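Local atomic coordinates of probable Brix domain-containing ribosomal biogenesis protein (Methanothermobacter thermautotrophicus, PDB entry 1W94), a protein that probably takes part in ribosome biogenesis as an rRNA-binding member of the Imp4/Brix domain family. Residues 2-7 / 16-21; 11-16 / 78-83; 132-135 / 141-144. One frame throughout, in Å; residues are numbered along the deposited sequence.

Contact 1: residues 2-7 / 16-21; sequences MLLTTS and SFSQRL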
HETATM    1  N   MSE A   2      -8.661  -1.638   6.748  1.00 37.32           N
HETATM    2  CA  MSE A   2      -8.962  -0.830   5.563  1.00 36.77           C
HETATM    3  C   MSE A   2      -9.573  -1.625   4.402  1.00 34.04           C
HETATM    4  O   MSE A   2      -9.302  -2.814   4.260  1.00 33.02           O
HETATM    5  CB  MSE A   2      -7.689  -0.155   5.073  1.00 37.07           C
HETATM    6  CG  MSE A   2      -7.860   1.294   4.678  1.00 38.24           C
HETATM    7 SE   MSE A   2      -6.119   2.006   4.264  1.00 44.05          SE
HETATM    8  CE  MSE A   2      -5.394   2.152   6.017  1.00 38.05           C
ATOM      9  N   LEU A   3     -10.431  -0.973   3.611  1.00 31.56           N
ATOM     10  CA  LEU A   3     -10.862  -1.522   2.320  1.00 30.52           C
ATOM     11  C   LEU A   3      -9.971  -0.932   1.212  1.00 29.93           C
ATOM     12  O   LEU A   3      -9.754   0.279   1.161  1.00 30.25           O
ATOM     13  CB  LEU A   3     -12.345  -1.226   2.038  1.00 30.10           C
ATOM     14  CG  LEU A   3     -12.989  -1.658   0.687  1.00 31.32           C
ATOM     15  CD1 LEU A   3     -14.487  -1.852   0.798  1.00 33.08           C
ATOM     16  CD2 LEU A   3     -12.752  -0.628  -0.377  1.00 33.77           C
ATOM     17  N   LEU A   4      -9.488  -1.782   0.323  1.00 28.20           N
ATOM     18  CA  LEU A   4      -8.749  -1.327  -0.828  1.00 27.87           C
ATOM     19  C   LEU A   4      -9.564  -1.601  -2.095  1.00 27.61           C
ATOM     20  O   LEU A   4     -10.192  -2.652  -2.235  1.00 27.38           O
ATOM     21  CB  LEU A   4      -7.419  -2.072  -0.909  1.00 27.55           C
ATOM     22  CG  LEU A   4      -6.327  -1.933  -1.978  1.00 30.38           C
ATOM     23  CD1 LEU A   4      -6.791  -2.039  -3.387  1.00 34.32           C
ATOM     24  CD2 LEU A   4      -5.524  -0.698  -1.793  1.00 32.98           C
ATOM     25  N   THR A   5      -9.477  -0.654  -3.028  1.00 27.33           N
ATOM     26  CA  THR A   5     -10.029  -0.765  -4.367  1.00 26.62           C
ATOM     27  C   THR A   5      -9.122   0.021  -5.329  1.00 27.06           C
ATOM     28  O   THR A   5      -8.099   0.593  -4.920  1.00 25.25           O
ATOM     29  CB  THR A   5     -11.501  -0.267  -4.409  1.00 27.03           C
ATOM     30  OG1 THR A   5     -12.163  -0.795  -5.563  1.00 26.55           O
ATOM     31  CG2 THR A   5     -11.592   1.284  -4.399  1.00 26.30           C
ATOM     32  N   THR A   6      -9.495   0.005  -6.604  1.00 27.47           N
ATOM     33  CA  THR A   6      -8.771   0.702  -7.659  1.00 28.33           C
ATOM     34  C   THR A   6      -9.636   1.823  -8.239  1.00 28.13           C
ATOM     35  O   THR A   6     -10.809   1.952  -7.906  1.00 29.15           O
ATOM     36  CB  THR A   6      -8.444  -0.253  -8.848  1.00 28.73           C
ATOM     37  OG1 THR A   6      -9.669  -0.696  -9.474  1.00 28.74           O
ATOM     38  CG2 THR A   6      -7.620  -1.460  -8.390  1.00 29.17           C
ATOM     39  N   SER A   7      -9.040   2.627  -9.111  1.00 28.30           N
ATOM     40  CA  SER A   7      -9.764   3.509  -9.996  1.00 29.28           C
ATOM     41  C   SER A   7     -10.648   2.669 -10.958  1.00 29.10           C
ATOM     42  O   SER A   7     -10.444   1.464 -11.104  1.00 28.47           O
ATOM     43  CB  SER A   7      -8.757   4.347 -10.783  1.00 29.63           C
ATOM     44  OG  SER A   7      -7.699   3.543 -11.296  1.00 30.88           O
ATOM     45  N   SER A  16      -3.710  -6.997 -10.469  1.00 29.65           N
ATOM     46  CA  SER A  16      -2.764  -7.911  -9.873  1.00 29.95           C
ATOM     47  C   SER A  16      -2.048  -7.265  -8.708  1.00 28.98           C
ATOM     48  O   SER A  16      -1.937  -7.857  -7.622  1.00 28.30           O
ATOM     49  CB  SER A  16      -1.734  -8.316 -10.916  1.00 30.15           C
ATOM     50  OG  SER A  16      -2.288  -9.277 -11.776  1.00 34.69           O
ATOM     51  N   PHE A  17      -1.524  -6.065  -8.955  1.00 28.05           N
ATOM     52  CA  PHE A  17      -0.855  -5.312  -7.920  1.00 27.67           C
ATOM     53  C   PHE A  17      -1.750  -5.121  -6.701  1.00 27.93           C
ATOM     54  O   PHE A  17      -1.311  -5.340  -5.565  1.00 28.34           O
ATOM     55  CB  PHE A  17      -0.410  -3.933  -8.403  1.00 27.51           C
ATOM     56  CG  PHE A  17       0.064  -3.043  -7.270  1.00 27.62           C
ATOM     57  CD1 PHE A  17       1.339  -3.227  -6.707  1.00 25.78           C
ATOM     58  CD2 PHE A  17      -0.778  -2.058  -6.729  1.00 29.30           C
ATOM     59  CE1 PHE A  17       1.768  -2.449  -5.661  1.00 25.52           C
ATOM     60  CE2 PHE A  17      -0.354  -1.257  -5.660  1.00 25.08           C
ATOM     61  CZ  PHE A  17       0.923  -1.462  -5.119  1.00 26.62           C
ATOM     62  N   SER A  18      -2.979  -4.674  -6.933  1.00 26.66           N
ATOM     63  CA  SER A  18      -3.847  -4.247  -5.830  1.00 27.43           C
ATOM     64  C   SER A  18      -4.361  -5.441  -5.042  1.00 27.74           C
ATOM     65  O   SER A  18      -4.414  -5.391  -3.818  1.00 27.33           O
ATOM     66  CB  SER A  18      -5.023  -3.393  -6.330  1.00 27.65           C
ATOM     67  OG  SER A  18      -4.532  -2.210  -6.919  1.00 28.35           O
ATOM     68  N   GLN A  19      -4.681  -6.524  -5.755  1.00 27.81           N
ATOM     69  CA  GLN A  19      -5.049  -7.765  -5.096  1.00 29.59           C
ATOM     70  C   GLN A  19      -3.889  -8.294  -4.231  1.00 28.99           C
ATOM     71  O   GLN A  19      -4.099  -8.652  -3.070  1.00 28.73           O
ATOM     72  CB  GLN A  19      -5.513  -8.801  -6.112  1.00 29.30           C
ATOM     73  CG  GLN A  19      -6.866  -8.449  -6.774  1.00 32.78           C
ATOM     74  CD  GLN A  19      -7.296  -9.434  -7.856  1.00 32.65           C
ATOM     75  OE1 GLN A  19      -8.452  -9.856  -7.889  1.00 38.36           O
ATOM     76  NE2 GLN A  19      -6.367  -9.815  -8.737  1.00 36.00           N
ATOM     77  N   ARG A  20      -2.685  -8.362  -4.802  1.00 28.82           N
ATOM     78  CA  ARG A  20      -1.471  -8.696  -4.040  1.00 29.19           C
ATOM     79  C   ARG A  20      -1.298  -7.843  -2.777  1.00 28.26           C
ATOM     80  O   ARG A  20      -1.048  -8.367  -1.704  1.00 27.24           O
ATOM     81  CB  ARG A  20      -0.242  -8.445  -4.889  1.00 29.41           C
ATOM     82  CG  ARG A  20       0.282  -9.631  -5.656  1.00 35.31           C
ATOM     83  CD  ARG A  20       1.629 -10.058  -5.052  1.00 39.63           C
ATOM     84  NE  ARG A  20       1.841 -11.451  -5.396  1.00 43.11           N
ATOM     85  CZ  ARG A  20       2.672 -11.873  -6.336  1.00 43.38           C
ATOM     86  NH1 ARG A  20       2.751 -13.168  -6.576  1.00 44.88           N
ATOM     87  NH2 ARG A  20       3.424 -11.018  -7.017  1.00 44.72           N
ATOM     88  N   LEU A  21      -1.358  -6.514  -2.930  1.00 27.55           N
ATOM     89  CA  LEU A  21      -1.110  -5.615  -1.800  1.00 26.91           C
ATOM     90  C   LEU A  21      -2.141  -5.826  -0.706  1.00 27.62           C
ATOM     91  O   LEU A  21      -1.810  -5.824   0.498  1.00 25.88           O
ATOM     92  CB  LEU A  21      -1.120  -4.166  -2.267  1.00 26.39           C
ATOM     93  CG  LEU A  21      -0.999  -3.084  -1.207  1.00 27.89           C
ATOM     94  CD1 LEU A  21       0.412  -3.043  -0.534  1.00 26.60           C
ATOM     95  CD2 LEU A  21      -1.368  -1.707  -1.838  1.00 28.44           C
TER
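Leu4 and Thr6 meet Ser18 and Leu21 through methyl groups and a serine side chain, and no aromatic ring or other flat side chain of the two segments takes part in the touching; the flat group that comes near is the Ser18 carbonyl, whose oxygen lies 4.1 Å from Leu4 CD1. The contact belongs to a beta-alpha-beta unit of the Brix domain: strand 3-6 leads into helix 12-25, which runs back almost antiparallel to it, at 174°, before strand 28-29 pairs parallel with strand 3-6. Leu4 and Thr6 both rest on Ser18 from the strand side, one toward each end of it along the strand. Leu4, its CG anti to the backbone N (chi1 179°), reaches the helix and lays CD1 3.7 Å from Ser18 CB, while its other branch, CD2, comes to 4.3 Å from Leu21 CD2. From the Thr6 end, CG2 approaches Ser18 OG at 3.5 Å and Ser18 CB at 3.8 Å. A side chain as small as Ser18 is consistent with the close approach of the two segments, whose axes come within 8.8 Å, and its buried hydroxyl is satisfied within the helix by a hydrogen bond to Thr14 O. Val51 and Tyr29, from the adjoining strands, also touch both Leu4 and Ser18. A glycine in place of Thr6 would probably open a gap beside Ser18 and leave Ser7 O without its hydroxyl partner. At that hydroxyl, Thr6 OG1 bonds to Ser7 O at 2.8 Å, the donor tilted 24° from the carbonyl plane.

Contact 2: residues 11-16 / 78-83; sequences SQRTRS and PSFEMK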
ATOM      1  N   SER A  11      -6.173  -1.722 -15.425  1.00 29.15           N
ATOM      2  CA  SER A  11      -5.505  -2.716 -16.261  1.00 29.30           C
ATOM      3  C   SER A  11      -5.303  -3.999 -15.463  1.00 29.32           C
ATOM      4  O   SER A  11      -5.407  -3.993 -14.239  1.00 28.75           O
ATOM      5  CB  SER A  11      -4.141  -2.200 -16.666  1.00 29.79           C
ATOM      6  OG  SER A  11      -3.352  -2.010 -15.500  1.00 29.31           O
ATOM      7  N   GLN A  12      -4.965  -5.084 -16.154  1.00 29.59           N
ATOM      8  CA  GLN A  12      -4.577  -6.332 -15.495  1.00 30.51           C
ATOM      9  C   GLN A  12      -3.483  -6.124 -14.446  1.00 30.51           C
ATOM     10  O   GLN A  12      -3.550  -6.694 -13.353  1.00 30.11           O
ATOM     11  CB  GLN A  12      -4.049  -7.323 -16.526  1.00 31.12           C
ATOM     12  CG  GLN A  12      -4.682  -8.674 -16.482  1.00 34.23           C
ATOM     13  N   ARG A  13      -2.468  -5.325 -14.779  1.00 30.12           N
ATOM     14  CA  ARG A  13      -1.359  -5.087 -13.850  1.00 30.31           C
ATOM     15  C   ARG A  13      -1.807  -4.350 -12.578  1.00 29.60           C
ATOM     16  O   ARG A  13      -1.388  -4.683 -11.465  1.00 28.67           O
ATOM     17  CB  ARG A  13      -0.193  -4.340 -14.522  1.00 31.26           C
ATOM     18  CG  ARG A  13       1.095  -4.260 -13.619  1.00 30.97           C
ATOM     19  CD  ARG A  13       2.278  -3.683 -14.365  1.00 31.81           C
ATOM     20  NE  ARG A  13       3.467  -3.430 -13.516  1.00 34.14           N
ATOM     21  CZ  ARG A  13       4.291  -4.375 -13.051  1.00 34.64           C
ATOM     22  NH1 ARG A  13       4.046  -5.657 -13.276  1.00 36.23           N
ATOM     23  NH2 ARG A  13       5.351  -4.047 -12.322  1.00 34.95           N
ATOM     24  N   THR A  14      -2.654  -3.349 -12.748  1.00 29.04           N
ATOM     25  CA  THR A  14      -3.186  -2.633 -11.610  1.00 29.21           C
ATOM     26  C   THR A  14      -4.016  -3.564 -10.712  1.00 29.62           C
ATOM     27  O   THR A  14      -3.900  -3.498  -9.489  1.00 29.38           O
ATOM     28  CB  THR A  14      -3.949  -1.366 -12.052  1.00 29.36           C
ATOM     29  OG1 THR A  14      -3.030  -0.479 -12.690  1.00 27.16           O
ATOM     30  CG2 THR A  14      -4.563  -0.627 -10.878  1.00 27.94           C
ATOM     31  N   ARG A  15      -4.818  -4.437 -11.330  1.00 30.26           N
ATOM     32  CA  ARG A  15      -5.586  -5.472 -10.598  1.00 31.57           C
ATOM     33  C   ARG A  15      -4.689  -6.412  -9.792  1.00 29.94           C
ATOM     34  O   ARG A  15      -4.910  -6.624  -8.616  1.00 29.32           O
ATOM     35  CB  ARG A  15      -6.441  -6.307 -11.563  1.00 30.18           C
ATOM     36  CG  ARG A  15      -7.719  -5.618 -11.930  1.00 33.61           C
ATOM     37  CD  ARG A  15      -8.685  -6.497 -12.761  1.00 36.03           C
ATOM     38  NE  ARG A  15     -10.061  -6.145 -12.386  1.00 44.44           N
ATOM     39  CZ  ARG A  15     -10.903  -5.433 -13.138  1.00 47.70           C
ATOM     40  NH1 ARG A  15     -10.544  -5.012 -14.341  1.00 50.15           N
ATOM     41  NH2 ARG A  15     -12.118  -5.154 -12.690  1.00 50.85           N
ATOM     42  N   SER A  16      -3.710  -6.997 -10.469  1.00 29.65           N
ATOM     43  CA  SER A  16      -2.764  -7.911  -9.873  1.00 29.95           C
ATOM     44  C   SER A  16      -2.048  -7.265  -8.708  1.00 28.98           C
ATOM     45  O   SER A  16      -1.937  -7.857  -7.622  1.00 28.30           O
ATOM     46  CB  SER A  16      -1.734  -8.316 -10.916  1.00 30.15           C
ATOM     47  OG  SER A  16      -2.288  -9.277 -11.776  1.00 34.69           O
ATOM     48  N   PRO A  78       5.154   0.392  -8.699  1.00 29.10           N
ATOM     49  CA  PRO A  78       5.374  -0.895  -8.031  1.00 28.73           C
ATOM     50  C   PRO A  78       6.545  -1.660  -8.645  1.00 28.70           C
ATOM     51  O   PRO A  78       6.942  -1.396  -9.782  1.00 27.97           O
ATOM     52  CB  PRO A  78       4.065  -1.646  -8.277  1.00 28.98           C
ATOM     53  CG  PRO A  78       3.568  -1.098  -9.583  1.00 29.88           C
ATOM     54  CD  PRO A  78       4.023   0.349  -9.658  1.00 28.68           C
ATOM     55  N   SER A  79       7.128  -2.544  -7.845  1.00 28.05           N
ATOM     56  CA  SER A  79       8.138  -3.482  -8.301  1.00 28.69           C
ATOM     57  C   SER A  79       7.825  -4.793  -7.589  1.00 28.96           C
ATOM     58  O   SER A  79       7.963  -4.898  -6.371  1.00 27.69           O
ATOM     59  CB  SER A  79       9.521  -3.009  -7.888  1.00 29.57           C
ATOM     60  OG  SER A  79      10.483  -4.007  -8.170  1.00 30.50           O
ATOM     61  N   PHE A  80       7.361  -5.773  -8.346  1.00 29.67           N
ATOM     62  CA  PHE A  80       7.042  -7.068  -7.771  1.00 29.74           C
ATOM     63  C   PHE A  80       7.349  -8.213  -8.730  1.00 30.45           C
ATOM     64  O   PHE A  80       7.162  -8.097  -9.941  1.00 29.76           O
ATOM     65  CB  PHE A  80       5.599  -7.093  -7.219  1.00 29.32           C
ATOM     66  CG  PHE A  80       4.510  -6.858  -8.250  1.00 28.11           C
ATOM     67  CD1 PHE A  80       3.733  -7.910  -8.699  1.00 32.12           C
ATOM     68  CD2 PHE A  80       4.244  -5.598  -8.739  1.00 28.64           C
ATOM     69  CE1 PHE A  80       2.710  -7.700  -9.627  1.00 32.13           C
ATOM     70  CE2 PHE A  80       3.236  -5.376  -9.664  1.00 27.65           C
ATOM     71  CZ  PHE A  80       2.465  -6.420 -10.105  1.00 31.07           C
ATOM     72  N   GLU A  81       7.872  -9.302  -8.174  1.00 31.34           N
ATOM     73  CA  GLU A  81       8.139 -10.529  -8.928  1.00 32.11           C
ATOM     74  C   GLU A  81       6.875 -11.373  -9.108  1.00 31.92           C
ATOM     75  O   GLU A  81       5.837 -11.102  -8.505  1.00 31.80           O
ATOM     76  CB  GLU A  81       9.197 -11.372  -8.218  1.00 31.90           C
ATOM     77  CG  GLU A  81      10.413 -10.598  -7.714  1.00 34.48           C
HETATM   78  N   MSE A  82       6.980 -12.441  -9.900  1.00 32.38           N
HETATM   79  CA  MSE A  82       5.792 -13.288 -10.158  1.00 33.18           C
HETATM   80  C   MSE A  82       5.398 -14.117  -8.933  1.00 31.43           C
HETATM   81  O   MSE A  82       4.218 -14.294  -8.667  1.00 30.63           O
HETATM   82  CB  MSE A  82       6.010 -14.195 -11.364  1.00 33.16           C
HETATM   83  CG  MSE A  82       6.812 -15.426 -11.086  1.00 34.19           C
HETATM   84 SE   MSE A  82       7.016 -16.462 -12.740  1.00 39.30          SE
HETATM   85  CE  MSE A  82       8.939 -15.902 -13.174  1.00 38.30           C
ATOM     86  N   LYS A  83       6.402 -14.591  -8.190  1.00 31.15           N
ATOM     87  CA  LYS A  83       6.211 -15.492  -7.056  1.00 31.24           C
ATOM     88  C   LYS A  83       5.498 -14.770  -5.920  1.00 31.63           C
ATOM     89  O   LYS A  83       5.853 -13.652  -5.580  1.00 31.06           O
ATOM     90  CB  LYS A  83       7.563 -15.995  -6.566  1.00 31.55           C
ATOM     91  CG  LYS A  83       7.504 -17.106  -5.510  1.00 33.12           C
TER
HETATM   92  O   HOH W   1       7.683  -5.131 -11.284  1.00 26.74           O
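Water 1 is held by donors from both segments: it accepts from Arg13 NH2 at 2.8 Å and from the backbone N of Phe80 at 3.0 Å, bridging the first turn of helix 12-25 to the end of strand 70-80. The water lies in the guanidinium plane, at its edge; Pro78 O lies near the same plane, a longer 4.0 Å from Arg13 NH2. One face of the same guanidinium is turned to Phe80, with CE2 3.4 Å above the plane and offset toward its rim. The two flat groups are nearly parallel, 14° apart, and Phe80 CZ reaches 3.6 Å from Arg13 NH1. The Arg13 side chain runs out extended (chi1 -171°) and so carries the charged group to the strand, while Phe17 and Arg20 of the helix also touch the Phe80 side chain. At the helix start, Ser11 is the N-cap: its OG accepts from Thr14 N at 3.1 Å and 165°. Arg13 therefore meets the strand through a water bridge to the Phe80 N at its edge and an aromatic side chain over its face; the face contact and the water at the edge would together tend to limit turning of the guanidinium.

Contact 3: residues 132-135 / 141-144; sequences VMEL and TPAG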
ATOM      1  N   VAL A 132      12.304   3.717  -0.761  1.00 27.35           N
ATOM      2  CA  VAL A 132      11.890   2.372  -1.164  1.00 27.65           C
ATOM      3  C   VAL A 132      11.338   1.625   0.071  1.00 28.28           C
ATOM      4  O   VAL A 132      12.027   1.537   1.121  1.00 28.02           O
ATOM      5  CB  VAL A 132      13.047   1.580  -1.836  1.00 27.95           C
ATOM      6  CG1 VAL A 132      12.636   0.120  -2.116  1.00 26.95           C
ATOM      7  CG2 VAL A 132      13.475   2.272  -3.164  1.00 27.64           C
HETATM    8  N   MSE A 133      10.110   1.115  -0.065  1.00 27.82           N
HETATM    9  CA  MSE A 133       9.472   0.319   0.956  1.00 30.52           C
HETATM   10  C   MSE A 133       9.516  -1.099   0.461  1.00 28.98           C
HETATM   11  O   MSE A 133       8.887  -1.435  -0.541  1.00 29.88           O
HETATM   12  CB  MSE A 133       8.013   0.705   1.174  1.00 29.17           C
HETATM   13  CG  MSE A 133       7.820   2.064   1.753  1.00 33.83           C
HETATM   14 SE   MSE A 133       5.931   2.366   2.079  1.00 42.16          SE
HETATM   15  CE  MSE A 133       5.647   1.142   3.512  1.00 36.19           C
ATOM     16  N   GLU A 134      10.269  -1.922   1.163  1.00 28.22           N
ATOM     17  CA  GLU A 134      10.472  -3.286   0.752  1.00 28.67           C
ATOM     18  C   GLU A 134       9.883  -4.255   1.773  1.00 27.77           C
ATOM     19  O   GLU A 134      10.134  -4.150   2.972  1.00 27.14           O
ATOM     20  CB  GLU A 134      11.946  -3.561   0.594  1.00 28.70           C
ATOM     21  CG  GLU A 134      12.261  -5.028   0.486  1.00 32.74           C
ATOM     22  CD  GLU A 134      13.437  -5.262  -0.404  1.00 37.96           C
ATOM     23  OE1 GLU A 134      14.403  -4.474  -0.301  1.00 40.06           O
ATOM     24  OE2 GLU A 134      13.383  -6.217  -1.213  1.00 41.79           O
ATOM     25  N   LEU A 135       9.117  -5.202   1.266  1.00 26.52           N
ATOM     26  CA  LEU A 135       8.518  -6.219   2.099  1.00 27.07           C
ATOM     27  C   LEU A 135       9.562  -7.279   2.435  1.00 28.24           C
ATOM     28  O   LEU A 135      10.256  -7.793   1.537  1.00 27.95           O
ATOM     29  CB  LEU A 135       7.308  -6.850   1.383  1.00 26.43           C
ATOM     30  CG  LEU A 135       6.527  -7.930   2.136  1.00 25.72           C
ATOM     31  CD1 LEU A 135       6.026  -7.339   3.428  1.00 25.40           C
ATOM     32  CD2 LEU A 135       5.360  -8.458   1.281  1.00 23.33           C
ATOM     33  N   THR A 141      13.722 -12.176   4.887  1.00 31.96           N
ATOM     34  CA  THR A 141      14.478 -11.872   3.668  1.00 31.95           C
ATOM     35  C   THR A 141      13.531 -11.200   2.643  1.00 31.31           C
ATOM     36  O   THR A 141      12.307 -11.261   2.803  1.00 31.09           O
ATOM     37  CB  THR A 141      15.116 -13.143   3.065  1.00 31.86           C
ATOM     38  OG1 THR A 141      14.084 -14.074   2.731  1.00 32.87           O
ATOM     39  CG2 THR A 141      16.089 -13.807   4.049  1.00 34.02           C
ATOM     40  N   PRO A 142      14.083 -10.522   1.619  1.00 31.14           N
ATOM     41  CA  PRO A 142      13.246  -9.747   0.690  1.00 31.32           C
ATOM     42  C   PRO A 142      12.187 -10.580  -0.022  1.00 31.43           C
ATOM     43  O   PRO A 142      12.502 -11.620  -0.599  1.00 30.57           O
ATOM     44  CB  PRO A 142      14.263  -9.186  -0.312  1.00 31.95           C
ATOM     45  CG  PRO A 142      15.527  -9.085   0.519  1.00 30.88           C
ATOM     46  CD  PRO A 142      15.508 -10.390   1.276  1.00 30.97           C
ATOM     47  N   ALA A 143      10.938 -10.112   0.036  1.00 31.16           N
ATOM     48  CA  ALA A 143       9.783 -10.871  -0.464  1.00 31.60           C
ATOM     49  C   ALA A 143       9.601 -10.790  -1.983  1.00 32.01           C
ATOM     50  O   ALA A 143       8.794 -11.541  -2.566  1.00 32.66           O
ATOM     51  CB  ALA A 143       8.520 -10.376   0.219  1.00 31.78           C
ATOM     52  N   GLY A 144      10.330  -9.877  -2.623  1.00 31.30           N
ATOM     53  CA  GLY A 144      10.098  -9.577  -4.027  1.00 30.64           C
ATOM     54  C   GLY A 144       8.887  -8.684  -4.236  1.00 30.16           C
ATOM     55  O   GLY A 144       8.097  -8.919  -5.160  1.00 30.99           O
TER
HETATM   56  O   HOH W   2      10.828  -7.382  -1.251  1.00 38.04           O
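Backbone bonding comes first where Leu135 meets Ala143: the N-H of Ala143 gives a fairly straight hydrogen bond to Leu135 O, 2.8 Å long with an angle of 164° at the hydrogen. Water-mediated bonding adds to it. Water 2 lies 2.9 Å from Leu135 O and 2.8 Å from Glu134 OE2, within hydrogen-bonding range of both, and also takes a weak bond from Gly144 N. The charged interaction is directed elsewhere, since Glu134 OE1 forms a salt bridge with Arg124 of strand 120-124. Its other oxygen, OE2, is pressed against the Pro142 ring, 3.2 Å from CB, because Glu134 swings its CG opposite the backbone N (chi1 166°) and then bends at chi2. Apolar packing completes the contact: Ala143 CB sits against Leu135, 3.7 Å from CG and 3.8 Å from CD2. Segment 141-144 belongs to the connection between the antiparallel neighbours 131-136 and 145-154; the chain bends sharply at Gly144, whose phi is positive (78°) and whose backbone bonds to Glu81, just past strand 70-80. Strand 131-136 itself is flanked by 120-124, from which Trp121 packs on Leu135, and by 145-154, where Leu135 pairs through its backbone with Phe145.

Contact 1 is buried in the core, contact 2 lies at the surface, and contact 3 is partly buried. Contacts 1 and 2 both use helix 12-25 and share Ser16: the former seats the helix on strand 3-6, the latter ties its start to the end of strand 70-80. Arg20 joins them, probably hydrogen bonding to the backbone oxygens of Glu81 and Met82. Contact 3 lies further along the same sheet, its centre about 15 Å from that of contact 2, which it meets through Glu81 N and Gly144 O. The chemistry follows location: aliphatic packing in contact 1, a water and a guanidinium-ring contact in contact 2, and in contact 3 a direct strand-type backbone bond beside its water and carboxylate.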